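PDB 2XHE: Syntaxin1 from Monosiga brevicollis, which probably acts as a SNAP receptor of the syntaxin family, a SNARE-binding membrane protein that takes part in the fusion of vesicles. Local coordinates for residues R49-R52 with I53-I57; E211-D214 with R215-I219; F252-E255 with Q256-N259; K109-E112 with K113-R117. All coordinates share one frame; numbering follows the deposited sequence.

In the fold
All four contacts are local, each between neighbouring turns or a turn and its continuation, and they sample different parts of a long helical chain. Contacts 1 and 4 lie on helices 44-72 and 80-116 of the N-terminal bundle and pack directly together: Val50 CG1 meets Ile111 CD1 at 3.9 Å, and Arg49 CZ meets Gln110 CG at 3.8 Å. Contacts 2 and 3 belong to the SNARE region, yet their centres are about 57 Å apart, on opposite sides of the centre of the chain. Contact 3 lies nearer to contact 4, about 20 Å between centres, whereas contact 2 lies about 35 Å from contact 1, centre to centre.

Contact 1 of 4, residues R49-R52 with I53-I57; sequences RVKR and IRDNI
Arg49 O receives the backbone N-H of Ile53 at 2.7 Å, the regular i to i+4 bond of helix 44-72, which opens the three-helix bundle characteristic of syntaxin N-terminal domains. Ile53 CG1 and CD1 lie beside that same oxygen, while the guanidinium of Arg49 reaches out to Asp107 on helix 80-116. Val50 repeats the backbone bond with Arg54, and the two side chains run alongside each other. Here Val50 CG2 sits at the edge of the Arg54 guanidinium, in its plane, with NH1 at 3.9 Å; this NH1 is fixed further on by a hydrogen bond to Gln139 of helix 131-171. Lys51 adds a charge pair to its backbone bond with Asp55. Its chain bends at chi2 (-53°) and slants across the carboxylate, bringing NZ within 3.5 Å of Asp55 OD1 in a salt bridge, while Lys51 CD rests by OD2. An asparagine at Asp55 would probably leave the ammonium group of Lys51 without its charged mate and freer to swing. Arg52 completes the series by accepting the N-H of Asn56, whose CG lies 3.2 Å from Arg52 O. The guanidinium of Arg52 turns back to share Asp107 with Arg49, and Arg52 NH1 stands 3.6 Å above one face of the Arg49 guanidinium, offset toward its rim.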
loop_
_atom_site.group_PDB
_atom_site.type_symbol
_atom_site.label_atom_id
_atom_site.label_comp_id
_atom_site.label_asym_id
_atom_site.label_seq_id
_atom_site.Cartn_x
_atom_site.Cartn_y
_atom_site.Cartn_z
ATOM N N ARG B 49 -15.061 -0.289 28.077
ATOM C CA ARG B 49 -15.115 -1.608 27.465
ATOM C C ARG B 49 -13.901 -1.840 26.574
ATOM O O ARG B 49 -13.320 -2.928 26.581
ATOM C CB ARG B 49 -16.380 -1.813 26.623
ATOM C CG ARG B 49 -17.632 -1.108 27.094
ATOM C CD ARG B 49 -18.845 -1.756 26.442
ATOM N NE ARG B 49 -19.184 -2.990 27.134
ATOM C CZ ARG B 49 -20.098 -3.054 28.097
ATOM N NH1 ARG B 49 -20.764 -1.954 28.430
ATOM N NH2 ARG B 49 -20.360 -4.206 28.715
ATOM N N VAL B 50 -13.515 -0.841 25.787
ATOM C CA VAL B 50 -12.412 -1.095 24.870
ATOM C C VAL B 50 -11.059 -1.175 25.586
ATOM O O VAL B 50 -10.208 -1.992 25.216
ATOM C CB VAL B 50 -12.435 -0.221 23.568
ATOM C CG1 VAL B 50 -13.753 -0.427 22.822
ATOM C CG2 VAL B 50 -12.218 1.238 23.848
ATOM N N LYS B 51 -10.877 -0.367 26.633
ATOM C CA LYS B 51 -9.761 -0.582 27.556
ATOM C C LYS B 51 -9.810 -2.026 28.071
ATOM O O LYS B 51 -8.821 -2.757 27.976
ATOM C CB LYS B 51 -9.816 0.387 28.735
ATOM C CG LYS B 51 -8.537 1.192 28.948
ATOM C CD LYS B 51 -7.322 0.296 29.047
ATOM C CE LYS B 51 -6.048 1.119 28.964
ATOM N NZ LYS B 51 -4.882 0.392 29.549
ATOM N N ARG B 52 -10.967 -2.431 28.601
ATOM C CA ARG B 52 -11.163 -3.801 29.069
ATOM C C ARG B 52 -10.772 -4.827 28.008
ATOM O O ARG B 52 -10.012 -5.755 28.312
ATOM C CB ARG B 52 -12.613 -4.040 29.520
ATOM C CG ARG B 52 -12.747 -4.798 30.852
ATOM C CD ARG B 52 -13.984 -5.695 30.925
ATOM N NE ARG B 52 -15.198 -5.090 30.376
ATOM C CZ ARG B 52 -15.761 -3.973 30.831
ATOM N NH1 ARG B 52 -16.869 -3.511 30.261
ATOM N NH2 ARG B 52 -15.213 -3.309 31.847
ATOM N N ILE B 53 -11.297 -4.659 26.781
ATOM C CA ILE B 53 -11.015 -5.574 25.668
ATOM C C ILE B 53 -9.522 -5.579 25.325
ATOM O O ILE B 53 -8.901 -6.647 25.261
ATOM C CB ILE B 53 -11.872 -5.257 24.390
ATOM C CG1 ILE B 53 -13.367 -5.345 24.692
ATOM C CG2 ILE B 53 -11.545 -6.208 23.229
ATOM C CD1 ILE B 53 -14.204 -4.559 23.748
ATOM N N ARG B 54 -8.937 -4.399 25.117
ATOM C CA ARG B 54 -7.496 -4.336 24.865
ATOM C C ARG B 54 -6.754 -5.099 25.957
ATOM O O ARG B 54 -5.954 -5.991 25.666
ATOM C CB ARG B 54 -6.974 -2.898 24.792
ATOM C CG ARG B 54 -7.573 -2.054 23.695
ATOM C CD ARG B 54 -6.601 -0.997 23.211
ATOM N NE ARG B 54 -6.828 -0.733 21.798
ATOM C CZ ARG B 54 -7.928 -0.163 21.320
ATOM N NH1 ARG B 54 -8.882 0.225 22.163
ATOM N NH2 ARG B 54 -8.074 0.019 20.003
ATOM N N ASP B 55 -7.038 -4.752 27.213
ATOM C CA ASP B 55 -6.391 -5.390 28.367
ATOM C C ASP B 55 -6.572 -6.909 28.417
ATOM O O ASP B 55 -5.602 -7.640 28.612
ATOM C CB ASP B 55 -6.851 -4.755 29.685
ATOM C CG ASP B 55 -6.173 -3.420 29.964
ATOM O OD1 ASP B 55 -5.158 -3.114 29.303
ATOM O OD2 ASP B 55 -6.663 -2.678 30.845
ATOM N N ASN B 56 -7.806 -7.380 28.245
ATOM C CA ASN B 56 -8.066 -8.812 28.216
ATOM C C ASN B 56 -7.283 -9.496 27.103
ATOM O O ASN B 56 -6.689 -10.558 27.329
ATOM C CB ASN B 56 -9.556 -9.096 28.036
ATOM C CG ASN B 56 -10.370 -8.771 29.265
ATOM O OD1 ASN B 56 -9.826 -8.409 30.305
ATOM N ND2 ASN B 56 -11.685 -8.910 29.156
ATOM N N ILE B 57 -7.301 -8.897 25.904
ATOM C CA ILE B 57 -6.572 -9.436 24.753
ATOM C C ILE B 57 -5.090 -9.630 25.091
ATOM O O ILE B 57 -4.550 -10.725 24.918
ATOM C CB ILE B 57 -6.729 -8.555 23.478
ATOM C CG1 ILE B 57 -8.098 -8.745 22.839
ATOM C CG2 ILE B 57 -5.678 -8.890 22.424
ATOM C CD1 ILE B 57 -8.340 -7.784 21.699
#

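Contact 2 of 4, residues E211-D214 with R215-I219; sequences EIRD and RHKDI
Lys217 NZ draws on two acceptors of the preceding residues, neither firmly: a weak hydrogen bond to Arg213 O at 3.4 Å and a long salt bridge to Asp214 OD1 at 3.9 Å. The lysine chain bends at chi2 (98°), which folds it back over the backbone so that its CD also packs against Arg213 O. Arg213 lies alongside, its chain pointing the same way, and touches the lysine through CG, 3.4 Å from NZ, rather than through its guanidinium. The Asp214 side chain instead passes obliquely across the lysine, presenting one carboxylate oxygen. This is the N-terminal end of helix 214-237, where a loop of the SNARE region winds into regular helix. The backbone bonding of this first turn is slack: Asp218 N makes a weak bond to Asp214 O at 3.0 Å and another to Arg215 O, though Ile219 N already bonds regularly to Arg215 O at 2.8 Å. The carboxylate of Asp218 stays near Asp214 O, with its CG 3.4 Å away. Its OD2 forms a long salt bridge with Arg215 NE at 3.8 Å, lying well out of the guanidinium plane, so that charge alone links them. Arg215 finds its stronger partner in Ser74 O, to which NH2 is hydrogen-bonded, and packs on Tyr165 and Val169 of helix 131-171. An alanine at Asp218 is likely to leave the Arg215 guanidinium without this nearby countercharge and Asn87 without its weak hydrogen bond. Glu211 OE1, 4.8 Å from Arg215 NH2, may add some attraction at longer range and has a weak, long ion pair with Arg83.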
loop_
_atom_site.group_PDB
_atom_site.type_symbol
_atom_site.label_atom_id
_atom_site.label_comp_id
_atom_site.label_asym_id
_atom_site.label_seq_id
_atom_site.Cartn_x
_atom_site.Cartn_y
_atom_site.Cartn_z
ATOM N N GLU B 211 -0.903 -44.250 32.891
ATOM C CA GLU B 211 -0.935 -42.815 32.590
ATOM C C GLU B 211 -1.451 -42.570 31.180
ATOM O O GLU B 211 -1.702 -41.431 30.778
ATOM C CB GLU B 211 0.462 -42.202 32.718
ATOM C CG GLU B 211 1.418 -42.625 31.607
ATOM C CD GLU B 211 2.606 -41.692 31.463
ATOM O OE1 GLU B 211 2.600 -40.614 32.097
ATOM O OE2 GLU B 211 3.543 -42.035 30.711
ATOM N N ILE B 212 -1.587 -43.653 30.424
ATOM C CA ILE B 212 -2.129 -43.587 29.081
ATOM C C ILE B 212 -3.648 -43.465 29.164
ATOM O O ILE B 212 -4.333 -43.366 28.148
ATOM C CB ILE B 212 -1.749 -44.842 28.280
ATOM C CG1 ILE B 212 -2.035 -44.633 26.794
ATOM C CG2 ILE B 212 -2.479 -46.062 28.824
ATOM C CD1 ILE B 212 -1.370 -43.400 26.224
ATOM N N ARG B 213 -4.163 -43.472 30.390
ATOM C CA ARG B 213 -5.595 -43.353 30.636
ATOM C C ARG B 213 -5.973 -41.887 30.816
ATOM O O ARG B 213 -7.088 -41.476 30.491
ATOM C CB ARG B 213 -5.978 -44.158 31.882
ATOM C CG ARG B 213 -7.472 -44.265 32.154
ATOM C CD ARG B 213 -7.753 -45.325 33.213
ATOM N NE ARG B 213 -7.132 -46.601 32.864
ATOM C CZ ARG B 213 -5.951 -47.009 33.321
ATOM N NH1 ARG B 213 -5.261 -46.247 34.162
ATOM N NH2 ARG B 213 -5.460 -48.182 32.940
ATOM N N ASP B 214 -5.031 -41.103 31.331
ATOM C CA ASP B 214 -5.253 -39.681 31.574
ATOM C C ASP B 214 -5.079 -38.845 30.309
ATOM O O ASP B 214 -5.740 -37.818 30.145
ATOM C CB ASP B 214 -4.323 -39.162 32.677
ATOM C CG ASP B 214 -4.705 -39.671 34.055
ATOM O OD1 ASP B 214 -5.422 -40.693 34.140
ATOM O OD2 ASP B 214 -4.284 -39.046 35.053
ATOM N N ARG B 215 -4.190 -39.276 29.418
ATOM C CA ARG B 215 -3.972 -38.550 28.169
ATOM C C ARG B 215 -5.249 -38.464 27.342
ATOM O O ARG B 215 -5.418 -37.530 26.564
ATOM C CB ARG B 215 -2.825 -39.154 27.350
ATOM C CG ARG B 215 -1.446 -38.852 27.916
ATOM C CD ARG B 215 -1.280 -37.361 28.176
ATOM N NE ARG B 215 -0.242 -37.075 29.165
ATOM C CZ ARG B 215 1.001 -36.702 28.871
ATOM N NH1 ARG B 215 1.378 -36.565 27.607
ATOM N NH2 ARG B 215 1.870 -36.463 29.844
ATOM N N HIS B 216 -6.148 -39.431 27.515
ATOM C CA HIS B 216 -7.451 -39.379 26.852
ATOM C C HIS B 216 -8.253 -38.193 27.369
ATOM O O HIS B 216 -8.805 -37.418 26.586
ATOM C CB HIS B 216 -8.244 -40.677 27.055
ATOM C CG HIS B 216 -9.638 -40.628 26.502
ATOM N ND1 HIS B 216 -9.918 -40.811 25.164
ATOM C CD2 HIS B 216 -10.831 -40.420 27.109
ATOM C CE1 HIS B 216 -11.221 -40.714 24.970
ATOM N NE2 HIS B 216 -11.799 -40.478 26.134
ATOM N N LYS B 217 -8.318 -38.059 28.691
ATOM C CA LYS B 217 -8.993 -36.925 29.310
ATOM C C LYS B 217 -8.321 -35.624 28.880
ATOM O O LYS B 217 -8.933 -34.556 28.914
ATOM C CB LYS B 217 -8.987 -37.048 30.841
ATOM C CG LYS B 217 -9.881 -38.149 31.400
ATOM C CD LYS B 217 -9.094 -39.413 31.720
ATOM C CE LYS B 217 -9.925 -40.376 32.571
ATOM N NZ LYS B 217 -9.131 -41.503 33.161
ATOM N N ASP B 218 -7.060 -35.728 28.472
ATOM C CA ASP B 218 -6.278 -34.566 28.066
ATOM C C ASP B 218 -6.490 -34.221 26.591
ATOM O O ASP B 218 -6.387 -33.058 26.199
ATOM C CB ASP B 218 -4.789 -34.791 28.354
ATOM C CG ASP B 218 -4.441 -34.638 29.830
ATOM O OD1 ASP B 218 -5.208 -33.979 30.567
ATOM O OD2 ASP B 218 -3.391 -35.171 30.248
ATOM N N ILE B 219 -6.781 -35.232 25.779
ATOM C CA ILE B 219 -7.052 -35.021 24.360
ATOM C C ILE B 219 -8.449 -34.442 24.142
ATOM O O ILE B 219 -8.628 -33.528 23.342
ATOM C CB ILE B 219 -6.878 -36.321 23.529
ATOM C CG1 ILE B 219 -5.455 -36.418 22.970
ATOM C CG2 ILE B 219 -7.883 -36.378 22.377
ATOM C CD1 ILE B 219 -4.376 -36.278 24.010
#

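Contact 3 of 4, residues F252-E255 with Q256-N259; sequences FSVE and QSHN
Ser257 OG donates a hydrogen bond to Val254 O, approaching from above the carbonyl plane; the modelled length of 2.5 Å is too short to be taken literally at this resolution. The close-set part of the contact rests on the buried residues Ser253, Val254 and Ser257 and on the bond from Gln256 N to Ser253 O at 3.0 Å, which also comes from above the plane of its acceptor. The side chain of Gln256 starts off between its own backbone N and carbonyl carbon (chi1 49°), which lays CG against Ser253 O. Near the C-terminal end of helix 250-255 in the SNARE region, this backbone bond spans three residues, and the chain is extended at Ser257. Ser253 and Ser257 pack on Arg134 of helix 131-171, Gln256 bonds through its backbone to Val129 and packs on it, and Ser253 and Val254 also meet the other protein of the assembly. The looser side belongs to the exposed Glu255 and the partly exposed Phe252 ring. Only the tip of Gln256 reaches it, its amide slanting across the ring with NE2 3.7 Å from Phe252 CE2 and the two planes 43° apart. Glu255 brings OE1 to about 3.7 Å from Phe252 CD1, and meets Gln256 near the backbone, through CB and CG.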
loop_
_atom_site.group_PDB
_atom_site.type_symbol
_atom_site.label_atom_id
_atom_site.label_comp_id
_atom_site.label_asym_id
_atom_site.label_seq_id
_atom_site.Cartn_x
_atom_site.Cartn_y
_atom_site.Cartn_z
ATOM N N PHE B 252 -11.481 6.495 4.252
ATOM C CA PHE B 252 -12.903 6.180 4.298
ATOM C C PHE B 252 -13.569 6.784 5.521
ATOM O O PHE B 252 -14.640 7.378 5.406
ATOM C CB PHE B 252 -13.170 4.673 4.240
ATOM C CG PHE B 252 -14.622 4.310 4.439
ATOM C CD1 PHE B 252 -15.581 4.684 3.504
ATOM C CD2 PHE B 252 -15.030 3.599 5.563
ATOM C CE1 PHE B 252 -16.922 4.356 3.685
ATOM C CE2 PHE B 252 -16.369 3.265 5.748
ATOM C CZ PHE B 252 -17.316 3.645 4.804
ATOM N N SER B 253 -12.949 6.628 6.688
ATOM C CA SER B 253 -13.509 7.195 7.916
ATOM C C SER B 253 -13.714 8.713 7.794
ATOM O O SER B 253 -14.836 9.203 7.913
ATOM C CB SER B 253 -12.635 6.861 9.135
ATOM O OG SER B 253 -13.162 7.415 10.335
ATOM N N VAL B 254 -12.635 9.448 7.536
ATOM C CA VAL B 254 -12.692 10.914 7.499
ATOM C C VAL B 254 -13.549 11.503 6.360
ATOM O O VAL B 254 -13.803 12.702 6.328
ATOM C CB VAL B 254 -11.267 11.544 7.579
ATOM C CG1 VAL B 254 -10.248 10.642 6.934
ATOM C CG2 VAL B 254 -11.225 12.963 7.002
ATOM N N GLU B 255 -14.019 10.655 5.448
ATOM C CA GLU B 255 -14.952 11.087 4.412
ATOM C C GLU B 255 -16.375 11.200 4.967
ATOM O O GLU B 255 -17.151 12.048 4.534
ATOM C CB GLU B 255 -14.939 10.121 3.226
ATOM C CG GLU B 255 -16.037 10.389 2.193
ATOM C CD GLU B 255 -16.551 9.119 1.519
ATOM O OE1 GLU B 255 -16.193 8.009 1.975
ATOM O OE2 GLU B 255 -17.323 9.233 0.539
ATOM N N GLN B 256 -16.716 10.347 5.926
ATOM C CA GLN B 256 -18.049 10.387 6.524
ATOM C C GLN B 256 -18.131 11.258 7.792
ATOM O O GLN B 256 -18.860 10.934 8.731
ATOM C CB GLN B 256 -18.557 8.967 6.803
ATOM C CG GLN B 256 -17.564 8.079 7.540
ATOM C CD GLN B 256 -18.099 6.687 7.811
ATOM O OE1 GLN B 256 -19.274 6.406 7.588
ATOM N NE2 GLN B 256 -17.235 5.806 8.300
ATOM N N SER B 257 -17.390 12.365 7.804
ATOM C CA SER B 257 -17.379 13.294 8.934
ATOM C C SER B 257 -18.533 14.280 8.852
ATOM O O SER B 257 -19.095 14.484 7.777
ATOM C CB SER B 257 -16.077 14.080 8.943
ATOM O OG SER B 257 -15.022 13.273 8.475
ATOM N N HIS B 258 -18.874 14.904 9.978
ATOM C CA HIS B 258 -19.987 15.847 9.997
ATOM C C HIS B 258 -19.518 17.292 10.075
ATOM O O HIS B 258 -18.346 17.581 9.842
ATOM C CB HIS B 258 -20.956 15.542 11.138
ATOM C CG HIS B 258 -22.376 15.881 10.818
ATOM N ND1 HIS B 258 -22.831 17.178 10.730
ATOM C CD2 HIS B 258 -23.442 15.090 10.551
ATOM C CE1 HIS B 258 -24.117 17.172 10.430
ATOM N NE2 HIS B 258 -24.513 15.918 10.317
ATOM N N ASN B 259 -20.439 18.194 10.402
ATOM C CA ASN B 259 -20.138 19.617 10.398
ATOM C C ASN B 259 -21.289 20.475 10.927
ATOM O O ASN B 259 -22.241 19.962 11.516
ATOM C CB ASN B 259 -19.779 20.055 8.976
ATOM C CG ASN B 259 -18.937 21.307 8.947
ATOM O OD1 ASN B 259 -18.309 21.669 9.945
ATOM N ND2 ASN B 259 -18.912 21.978 7.801
#

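Contact 4 of 4, residues K109-E112 with K113-R117; sequences KQIE and KENKR
Helix 80-116, the second long helix of the syntaxin N-terminal bundle, reaches its last turns here, and four consecutive i to i+4 backbone bonds hold them. The straightest runs from Lys116 N to Glu112 O, 2.7 Å long with an N-H...O angle of 177°. Ile111 and Asn115 stand side by side and point the same way, with Ile111 CG2 3.7 Å from Asn115 OD1. That oxygen is hydrogen-bonded to Arg136 of helix 131-171, while Ile111 itself packs on Phe46 of helix 44-72. Gln110 leans over Glu114. A bend at chi2 (50°) carries the Gln110 amide forward, toward the next turn, so that NE2 rests on Glu114 CG at 3.6 Å, the amide and carboxylate planes 56° apart. Glu114 OE1 has a weak, long ion pair with Arg136. Glu112 packs on His140 of helix 131-171, and the opposite charges of Glu112 OE2 and Lys116 NZ remain 5.0 Å apart, too far to touch. The chemistry thus divides the turn: one flank joins aliphatic packing to an amide oxygen that the positive charge of Arg136 would probably polarise, whereas on the flank of Glu112 and Lys116 the charges could attract only at long range, and between the two segments the backbone bonds do most of the joining.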
loop_
_atom_site.group_PDB
_atom_site.type_symbol
_atom_site.label_atom_id
_atom_site.label_comp_id
_atom_site.label_asym_id
_atom_site.label_seq_id
_atom_site.Cartn_x
_atom_site.Cartn_y
_atom_site.Cartn_z
ATOM N N LYS B 109 -20.164 -7.868 21.297
ATOM C CA LYS B 109 -21.584 -7.948 20.959
ATOM C C LYS B 109 -22.356 -6.763 21.509
ATOM O O LYS B 109 -23.178 -6.175 20.811
ATOM C CB LYS B 109 -22.210 -9.268 21.419
ATOM C CG LYS B 109 -22.057 -10.389 20.395
ATOM C CD LYS B 109 -22.615 -11.714 20.889
ATOM C CE LYS B 109 -22.299 -12.839 19.905
ATOM N NZ LYS B 109 -22.733 -14.174 20.413
ATOM N N GLN B 110 -22.082 -6.403 22.758
ATOM C CA GLN B 110 -22.757 -5.272 23.377
ATOM C C GLN B 110 -22.547 -4.000 22.543
ATOM O O GLN B 110 -23.485 -3.227 22.333
ATOM C CB GLN B 110 -22.295 -5.092 24.832
ATOM C CG GLN B 110 -22.860 -3.857 25.559
ATOM C CD GLN B 110 -24.378 -3.730 25.449
ATOM O OE1 GLN B 110 -25.093 -4.726 25.277
ATOM N NE2 GLN B 110 -24.875 -2.494 25.548
ATOM N N ILE B 111 -21.326 -3.797 22.046
ATOM C CA ILE B 111 -21.017 -2.598 21.266
ATOM C C ILE B 111 -21.677 -2.656 19.891
ATOM O O ILE B 111 -22.084 -1.627 19.346
ATOM C CB ILE B 111 -19.495 -2.367 21.105
ATOM C CG1 ILE B 111 -18.797 -2.403 22.466
ATOM C CG2 ILE B 111 -19.233 -1.033 20.426
ATOM C CD1 ILE B 111 -17.304 -2.087 22.413
ATOM N N GLU B 112 -21.786 -3.865 19.344
ATOM C CA GLU B 112 -22.451 -4.075 18.066
ATOM C C GLU B 112 -23.891 -3.606 18.160
ATOM O O GLU B 112 -24.294 -2.686 17.454
ATOM C CB GLU B 112 -22.417 -5.547 17.668
ATOM C CG GLU B 112 -23.043 -5.814 16.314
ATOM C CD GLU B 112 -23.401 -7.271 16.126
ATOM O OE1 GLU B 112 -23.210 -8.046 17.092
ATOM O OE2 GLU B 112 -23.874 -7.636 15.022
ATOM N N LYS B 113 -24.661 -4.244 19.037
ATOM C CA LYS B 113 -26.030 -3.817 19.309
ATOM C C LYS B 113 -26.090 -2.318 19.599
ATOM O O LYS B 113 -26.947 -1.613 19.077
ATOM C CB LYS B 113 -26.629 -4.616 20.472
ATOM C CG LYS B 113 -26.842 -6.099 20.163
ATOM C CD LYS B 113 -27.418 -6.860 21.360
ATOM C CE LYS B 113 -27.603 -8.346 21.040
ATOM N NZ LYS B 113 -28.063 -9.137 22.218
ATOM N N GLU B 114 -25.171 -1.834 20.428
ATOM C CA GLU B 114 -25.111 -0.407 20.745
ATOM C C GLU B 114 -24.998 0.439 19.475
ATOM O O GLU B 114 -25.691 1.449 19.340
ATOM C CB GLU B 114 -23.945 -0.100 21.696
ATOM C CG GLU B 114 -24.344 0.142 23.149
ATOM C CD GLU B 114 -23.141 0.381 24.058
ATOM O OE1 GLU B 114 -22.021 -0.026 23.683
ATOM O OE2 GLU B 114 -23.312 0.973 25.148
ATOM N N ASN B 115 -24.126 0.020 18.557
ATOM C CA ASN B 115 -23.910 0.733 17.294
ATOM C C ASN B 115 -25.108 0.598 16.355
ATOM O O ASN B 115 -25.621 1.588 15.832
ATOM C CB ASN B 115 -22.630 0.242 16.592
ATOM C CG ASN B 115 -21.353 0.621 17.343
ATOM O OD1 ASN B 115 -21.398 1.216 18.422
ATOM N ND2 ASN B 115 -20.208 0.266 16.773
ATOM N N LYS B 116 -25.545 -0.639 16.149
ATOM C CA LYS B 116 -26.687 -0.939 15.297
ATOM C C LYS B 116 -27.903 -0.107 15.702
ATOM O O LYS B 116 -28.570 0.484 14.855
ATOM C CB LYS B 116 -27.005 -2.434 15.365
ATOM C CG LYS B 116 -27.800 -2.963 14.194
ATOM C CD LYS B 116 -27.542 -4.450 13.963
ATOM C CE LYS B 116 -28.221 -4.919 12.674
ATOM N NZ LYS B 116 -27.826 -6.302 12.269
ATOM N N ARG B 117 -28.177 -0.056 17.002
ATOM C CA ARG B 117 -29.290 0.722 17.531
ATOM C C ARG B 117 -28.927 2.194 17.661
ATOM O O ARG B 117 -29.415 2.884 18.563
ATOM C CB ARG B 117 -29.716 0.197 18.906
ATOM C CG ARG B 117 -30.414 -1.162 18.904
ATOM C CD ARG B 117 -31.079 -1.427 20.256
ATOM N NE ARG B 117 -32.193 -0.511 20.508
ATOM C CZ ARG B 117 -32.816 -0.378 21.678
ATOM N NH1 ARG B 117 -32.434 -1.098 22.726
ATOM N NH2 ARG B 117 -33.821 0.481 21.802
#